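Local coordinates for holo-[acyl-carrier-protein] synthase (Helicobacter pylori, PDB 5XUK) that belongs to the 4'-phosphopantetheinyl transferase superfamily and holds coenzyme A in pockets of its three-chain assembly, at residues 48-53 against 65-70; 69-74 against 81-86. One frame throughout, in Å; residues are numbered along the deposited sequence.

Contact 1: 48-53 against 65-70; sequences ALKEAC and LSFLDI. With COA (coenzyme A), chain B.
Lys-50 reaches from the helix to the loop and grips it with its ammonium group. NZ donates to Ile-70 O at 2.7 Å, nearly in line with that C=O. It also donates to Phe-67 O at 2.9 Å, here from above the carbonyl plane. Ile-70 N reaches the same Phe-67 O from the opposite face, so this carbonyl has two donors and the turn at 67-70 is held closed. The lysine chain runs extended beyond CG (chi3 -178°), which carries NZ past the ring to the two carbonyls. Glu-32 OE1 completes the site with a salt bridge to NZ, and Phe-27 O accepts from it as well.

The ring of Phe-67 meets the helix by its edge. Lys-50 CB lies in the ring plane, 3.9 Å from Phe-67 CD1. Glu-51 bends at chi2 (-69°), and this brings OE1 to 3.8 Å from Phe-67 CZ. Its carboxylate is turned 74° from the ring plane. The same OE1 takes a weak bond from N8P of coenzyme A. Ile-70 CD1 lies against Lys-50 CB and near Lys-50 O, and Cys-53 SG faces Ile-70 CG2.

Helix 40-56 lies between this loop and strands 2-8 and 107-114, on which Ala-48 and Ala-52 pack, while Ile-70 packs on Ile-82 and Leu-84 of strand 80-84.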
loop_
_atom_site.group_PDB
_atom_site.type_symbol
_atom_site.label_atom_id
_atom_site.label_comp_id
_atom_site.label_asym_id
_atom_site.label_seq_id
_atom_site.Cartn_x
_atom_site.Cartn_y
_atom_site.Cartn_z
ATOM N N ALA A 48 -9.949 6.437 -4.248
ATOM C CA ALA A 48 -8.669 6.195 -3.601
ATOM C C ALA A 48 -7.584 6.110 -4.669
ATOM O O ALA A 48 -6.476 6.647 -4.507
ATOM C CB ALA A 48 -8.734 4.924 -2.754
ATOM N N LEU A 49 -7.920 5.494 -5.794
ATOM C CA LEU A 49 -6.957 5.341 -6.883
ATOM C C LEU A 49 -6.600 6.664 -7.537
ATOM O O LEU A 49 -5.485 6.831 -8.024
ATOM C CB LEU A 49 -7.514 4.372 -7.936
ATOM C CG LEU A 49 -6.693 4.133 -9.196
ATOM C CD1 LEU A 49 -5.339 3.608 -8.798
ATOM C CD2 LEU A 49 -7.402 3.145 -10.115
ATOM N N LYS A 50 -7.554 7.590 -7.597
ATOM C CA LYS A 50 -7.288 8.881 -8.213
ATOM C C LYS A 50 -6.445 9.732 -7.264
ATOM O O LYS A 50 -5.480 10.362 -7.660
ATOM C CB LYS A 50 -8.600 9.576 -8.573
ATOM C CG LYS A 50 -9.332 8.896 -9.724
ATOM C CD LYS A 50 -10.232 9.867 -10.493
ATOM C CE LYS A 50 -10.991 9.158 -11.622
ATOM N NZ LYS A 50 -11.503 10.084 -12.685
ATOM N N GLU A 51 -6.812 9.749 -6.001
ATOM C CA GLU A 51 -5.948 10.358 -4.997
ATOM C C GLU A 51 -4.525 9.798 -5.056
ATOM O O GLU A 51 -3.571 10.560 -5.102
ATOM C CB GLU A 51 -6.533 10.160 -3.616
ATOM C CG GLU A 51 -7.834 10.904 -3.376
ATOM C CD GLU A 51 -7.663 12.417 -3.326
ATOM O OE1 GLU A 51 -8.557 13.089 -2.764
ATOM O OE2 GLU A 51 -6.642 12.931 -3.830
ATOM N N ALA A 52 -4.394 8.470 -5.131
ATOM C CA ALA A 52 -3.088 7.807 -5.093
ATOM C C ALA A 52 -2.249 8.183 -6.296
ATOM O O ALA A 52 -1.014 8.271 -6.213
ATOM C CB ALA A 52 -3.269 6.294 -5.034
ATOM N N CYS A 53 -2.925 8.348 -7.432
ATOM C CA CYS A 53 -2.290 8.794 -8.670
ATOM C C CYS A 53 -1.752 10.222 -8.561
ATOM O O CYS A 53 -0.697 10.536 -9.129
ATOM C CB CYS A 53 -3.291 8.768 -9.825
ATOM S SG CYS A 53 -2.485 8.989 -11.426
ATOM N N LEU A 65 -3.740 18.916 -11.830
ATOM C CA LEU A 65 -4.322 17.608 -12.084
ATOM C C LEU A 65 -5.699 17.545 -11.451
ATOM O O LEU A 65 -5.852 17.646 -10.230
ATOM C CB LEU A 65 -3.429 16.496 -11.541
ATOM C CG LEU A 65 -3.794 15.072 -11.974
ATOM C CD1 LEU A 65 -3.525 14.851 -13.455
ATOM C CD2 LEU A 65 -3.024 14.066 -11.133
ATOM N N SER A 66 -6.702 17.421 -12.312
ATOM C CA SER A 66 -8.071 17.234 -11.885
ATOM C C SER A 66 -8.343 15.743 -11.733
ATOM O O SER A 66 -7.682 14.923 -12.345
ATOM C CB SER A 66 -9.034 17.798 -12.939
ATOM O OG SER A 66 -10.376 17.676 -12.489
ATOM N N PHE A 67 -9.329 15.421 -10.916
ATOM C CA PHE A 67 -9.918 14.105 -10.890
ATOM C C PHE A 67 -10.249 13.626 -12.302
ATOM O O PHE A 67 -9.934 12.499 -12.660
ATOM C CB PHE A 67 -11.206 14.129 -10.063
ATOM C CG PHE A 67 -10.995 14.101 -8.573
ATOM C CD1 PHE A 67 -10.233 13.086 -7.973
ATOM C CD2 PHE A 67 -11.610 15.037 -7.754
ATOM C CE1 PHE A 67 -10.070 13.039 -6.604
ATOM C CE2 PHE A 67 -11.442 14.994 -6.375
ATOM C CZ PHE A 67 -10.673 13.993 -5.804
ATOM N N LEU A 68 -10.848 14.487 -13.124
ATOM C CA LEU A 68 -11.277 14.059 -14.467
ATOM C C LEU A 68 -10.134 13.980 -15.472
ATOM O O LEU A 68 -10.317 13.458 -16.578
ATOM C CB LEU A 68 -12.393 14.943 -14.997
ATOM C CG LEU A 68 -13.701 14.830 -14.206
ATOM C CD1 LEU A 68 -14.684 15.897 -14.679
ATOM C CD2 LEU A 68 -14.302 13.436 -14.341
ATOM N N ASP A 69 -8.945 14.447 -15.099
ATOM C CA ASP A 69 -7.760 14.196 -15.937
ATOM C C ASP A 69 -7.278 12.741 -15.826
ATOM O O ASP A 69 -6.445 12.297 -16.631
ATOM C CB ASP A 69 -6.614 15.132 -15.567
ATOM C CG ASP A 69 -6.937 16.594 -15.841
ATOM O OD1 ASP A 69 -7.416 16.887 -16.956
ATOM O OD2 ASP A 69 -6.703 17.440 -14.941
ATOM N N ILE A 70 -7.776 12.012 -14.821
ATOM C CA ILE A 70 -7.326 10.648 -14.585
ATOM C C ILE A 70 -8.437 9.710 -15.035
ATOM O O ILE A 70 -9.550 9.727 -14.465
ATOM C CB ILE A 70 -7.011 10.396 -13.099
ATOM C CG1 ILE A 70 -5.988 11.412 -12.568
ATOM C CG2 ILE A 70 -6.470 8.993 -12.905
ATOM C CD1 ILE A 70 -6.187 11.723 -11.100
HETATM N N1A COA B . 2.173 14.795 -3.316
HETATM C C2A COA B . 2.310 13.638 -2.635
HETATM N N3A COA B . 1.785 13.446 -1.412
HETATM C C4A COA B . 1.103 14.430 -0.801
HETATM C C5A COA B . 0.918 15.717 -1.484
HETATM C C6A COA B . 1.507 15.856 -2.828
HETATM N N6A COA B . 1.383 17.006 -3.541
HETATM N N7A COA B . 0.212 16.496 -0.649
HETATM C C8A COA B . -0.059 15.784 0.477
HETATM N N9A COA B . 0.495 14.546 0.376
HETATM C C1B COA B . 0.456 13.495 1.400
HETATM C C2B COA B . 1.002 14.050 2.721
HETATM O O2B COA B . 2.029 13.224 3.270
HETATM C C3B COA B . -0.178 14.063 3.663
HETATM O O3B COA B . 0.132 13.651 4.991
HETATM P P3B COA B . 0.852 14.635 6.066
HETATM O O7A COA B . 0.341 16.019 5.718
HETATM O O8A COA B . 0.324 14.178 7.401
HETATM O O9A COA B . 2.322 14.372 5.794
HETATM C C4B COA B . -1.100 13.057 3.021
HETATM O O4B COA B . -0.896 13.119 1.612
HETATM C C5B COA B . -2.548 13.303 3.371
HETATM O O5B COA B . -3.049 12.000 3.564
HETATM P P1A COA B . -4.517 11.591 3.153
HETATM O O1A COA B . -5.324 12.050 4.349
HETATM O O2A COA B . -4.589 10.162 2.669
HETATM O O3A COA B . -4.701 12.469 1.844
HETATM P P2A COA B . -6.168 12.841 1.323
HETATM O O4A COA B . -6.763 11.649 0.587
HETATM O O5A COA B . -6.922 13.451 2.491
HETATM O O6A COA B . -5.767 14.017 0.282
HETATM C CBP COA B . -4.490 15.181 -1.461
HETATM C CCP COA B . -4.459 14.189 -0.295
HETATM C CDP COA B . -3.365 16.196 -1.323
HETATM C CEP COA B . -4.295 14.425 -2.768
HETATM C CAP COA B . -5.838 15.926 -1.427
HETATM O OAP COA B . -5.769 16.994 -0.477
HETATM C C9P COA B . -6.268 16.501 -2.741
HETATM O O9P COA B . -5.478 17.097 -3.457
HETATM N N8P COA B . -7.558 16.327 -3.038
#

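Contact 2: 69-74 against 81-86; sequences DIKISK and LITLSK
Lys-71 and Thr-83 form one of two hydrogen-bonded pairs of a beta hairpin, in which strand 70-74 runs antiparallel to strand 80-84. The short strand axes come within 4.7 Å at 152°.

Backbone bonds come first. Lys-71 N gives to Thr-83 O at 2.8 Å, and Thr-83 N returns a bond to Lys-71 O in the carbonyl plane. Ser-73 and Leu-81 make the second hydrogen-bonded pair, with Leu-81 N to Ser-73 O at 2.7 Å. Ile-72 and Ile-82 stand between them as a non-hydrogen-bonded pair. At the far end Ser-85 N makes a weak bond to Asp-69 O. CA-H...O contacts run alongside, such as Ile-82 CA to Lys-71 O.

Apolar packing fills the face bearing Ile-70, Ile-72, Ile-82 and Leu-84. Ile-70 lies side by side with both Ile-82 and Leu-84. Its CG2 branch meets Ile-82 CG1 at 3.6 Å, and its CG1 branch meets Leu-84 CD2. Ile-82 sends CG1 away from its own N (chi1 -173°), toward that Ile-70 methyl. This face looks to helix 40-56 and strand 97-104.

At the end of its strand, Lys-74 turns from the hairpin partner to the ligand pocket, where NZ forms a salt bridge with O9A of a bound coenzyme A.

The other face carries Lys-71, Ser-73, Leu-81 and Thr-83 and is more polar. Leu-81 packs on Gln-58 of the third subunit. The aliphatic chain of Lys-71 runs beside Thr-83, with Lys-71 CB 3.6 Å from Thr-83 OG1.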
loop_
_atom_site.group_PDB
_atom_site.type_symbol
_atom_site.label_atom_id
_atom_site.label_comp_id
_atom_site.label_asym_id
_atom_site.label_seq_id
_atom_site.Cartn_x
_atom_site.Cartn_y
_atom_site.Cartn_z
ATOM N N ASP A 69 -8.945 14.447 -15.099
ATOM C CA ASP A 69 -7.760 14.196 -15.937
ATOM C C ASP A 69 -7.278 12.741 -15.826
ATOM O O ASP A 69 -6.445 12.297 -16.631
ATOM C CB ASP A 69 -6.614 15.132 -15.567
ATOM C CG ASP A 69 -6.937 16.594 -15.841
ATOM O OD1 ASP A 69 -7.416 16.887 -16.956
ATOM O OD2 ASP A 69 -6.703 17.440 -14.941
ATOM N N ILE A 70 -7.776 12.012 -14.821
ATOM C CA ILE A 70 -7.326 10.648 -14.585
ATOM C C ILE A 70 -8.437 9.710 -15.035
ATOM O O ILE A 70 -9.550 9.727 -14.465
ATOM C CB ILE A 70 -7.011 10.396 -13.099
ATOM C CG1 ILE A 70 -5.988 11.412 -12.568
ATOM C CG2 ILE A 70 -6.470 8.993 -12.905
ATOM C CD1 ILE A 70 -6.187 11.723 -11.100
ATOM N N LYS A 71 -8.149 8.918 -16.063
ATOM C CA LYS A 71 -9.122 7.952 -16.568
ATOM C C LYS A 71 -8.796 6.558 -16.049
ATOM O O LYS A 71 -7.725 6.042 -16.334
ATOM C CB LYS A 71 -9.132 7.937 -18.096
ATOM C CG LYS A 71 -10.068 6.891 -18.710
ATOM C CD LYS A 71 -10.020 6.931 -20.241
ATOM C CE LYS A 71 -9.981 5.547 -20.887
ATOM N NZ LYS A 71 -9.182 5.575 -22.151
ATOM N N ILE A 72 -9.719 5.964 -15.290
ATOM C CA ILE A 72 -9.626 4.559 -14.896
ATOM C C ILE A 72 -10.480 3.695 -15.841
ATOM O O ILE A 72 -11.617 4.047 -16.138
ATOM C CB ILE A 72 -10.152 4.319 -13.462
ATOM C CG1 ILE A 72 -9.440 5.220 -12.438
ATOM C CG2 ILE A 72 -9.977 2.844 -13.078
ATOM C CD1 ILE A 72 -10.275 5.446 -11.194
ATOM N N SER A 73 -9.922 2.573 -16.296
ATOM C CA SER A 73 -10.650 1.540 -17.033
ATOM C C SER A 73 -10.230 0.160 -16.526
ATOM O O SER A 73 -9.330 0.045 -15.689
ATOM C CB SER A 73 -10.376 1.646 -18.534
ATOM O OG SER A 73 -8.988 1.556 -18.823
ATOM N N LYS A 74 -10.887 -0.879 -17.042
ATOM C CA LYS A 74 -10.665 -2.251 -16.602
ATOM C C LYS A 74 -10.196 -3.149 -17.740
ATOM O O LYS A 74 -10.677 -3.041 -18.865
ATOM C CB LYS A 74 -11.954 -2.844 -16.040
ATOM C CG LYS A 74 -12.473 -2.228 -14.749
ATOM C CD LYS A 74 -11.424 -2.189 -13.636
ATOM C CE LYS A 74 -12.027 -2.431 -12.263
ATOM N NZ LYS A 74 -13.506 -2.238 -12.225
ATOM N N LEU A 81 -6.835 -0.224 -14.797
ATOM C CA LEU A 81 -5.878 0.428 -15.694
ATOM C C LEU A 81 -6.108 1.912 -15.562
ATOM O O LEU A 81 -7.231 2.358 -15.322
ATOM C CB LEU A 81 -6.076 0.004 -17.150
ATOM C CG LEU A 81 -5.948 -1.489 -17.475
ATOM C CD1 LEU A 81 -6.330 -1.734 -18.934
ATOM C CD2 LEU A 81 -4.551 -2.024 -17.180
ATOM N N ILE A 82 -5.044 2.678 -15.699
ATOM C CA ILE A 82 -5.111 4.098 -15.435
ATOM C C ILE A 82 -4.358 4.804 -16.547
ATOM O O ILE A 82 -3.260 4.388 -16.931
ATOM C CB ILE A 82 -4.554 4.412 -14.030
ATOM C CG1 ILE A 82 -4.773 5.873 -13.665
ATOM C CG2 ILE A 82 -3.080 4.065 -13.938
ATOM C CD1 ILE A 82 -4.093 6.252 -12.367
ATOM N N THR A 83 -4.986 5.837 -17.102
ATOM C CA THR A 83 -4.355 6.669 -18.118
ATOM C C THR A 83 -4.652 8.137 -17.829
ATOM O O THR A 83 -5.701 8.477 -17.276
ATOM C CB THR A 83 -4.858 6.314 -19.530
ATOM O OG1 THR A 83 -6.288 6.340 -19.549
ATOM C CG2 THR A 83 -4.389 4.919 -19.945
ATOM N N LEU A 84 -3.710 8.999 -18.190
ATOM C CA LEU A 84 -3.909 10.435 -18.120
ATOM C C LEU A 84 -4.192 10.947 -19.514
ATOM O O LEU A 84 -3.960 10.235 -20.492
ATOM C CB LEU A 84 -2.658 11.117 -17.586
ATOM C CG LEU A 84 -2.301 10.822 -16.134
ATOM C CD1 LEU A 84 -0.931 11.398 -15.834
ATOM C CD2 LEU A 84 -3.347 11.404 -15.201
ATOM N N SER A 85 -4.689 12.180 -19.599
ATOM C CA SER A 85 -4.749 12.913 -20.867
ATOM C C SER A 85 -3.403 12.829 -21.589
ATOM O O SER A 85 -2.352 12.968 -20.965
ATOM C CB SER A 85 -5.087 14.384 -20.620
ATOM O OG SER A 85 -6.193 14.511 -19.743
ATOM N N LYS A 86 -3.444 12.606 -22.900
ATOM C CA LYS A 86 -2.228 12.510 -23.726
ATOM C C LYS A 86 -1.314 13.731 -23.554
ATOM O O LYS A 86 -0.091 13.622 -23.678
ATOM C CB LYS A 86 -2.602 12.333 -25.206
ATOM C CG LYS A 86 -3.258 10.993 -25.521
ATOM C CD LYS A 86 -4.238 11.085 -26.682
ATOM C CE LYS A 86 -4.981 9.772 -26.880
ATOM N NZ LYS A 86 -6.012 9.852 -27.952
#

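How the contacts relate
Strand 2-8 and three short helices precede helix 40-56, which carries 48-53. The chain then passes through a largely non-helical connection and comes back at 65-70, where contact 1 closes that loop. Strand 70-74 follows at once. The chain turns and returns along strand 80-84, so contact 2 closes the shorter loop of the hairpin. The two contacts are consecutive and do not cross: Asp-69 and Ile-70 end one and begin the other. They also touch in space. Cys-53 SG packs on Ile-82 CD1, Leu-49 CD2 on Ile-72 CG1, and Leu-65 on Leu-84. Together they tie helix 40-56 to the face of the hairpin bearing Ile-70, Ile-72, Ile-82 and Leu-84.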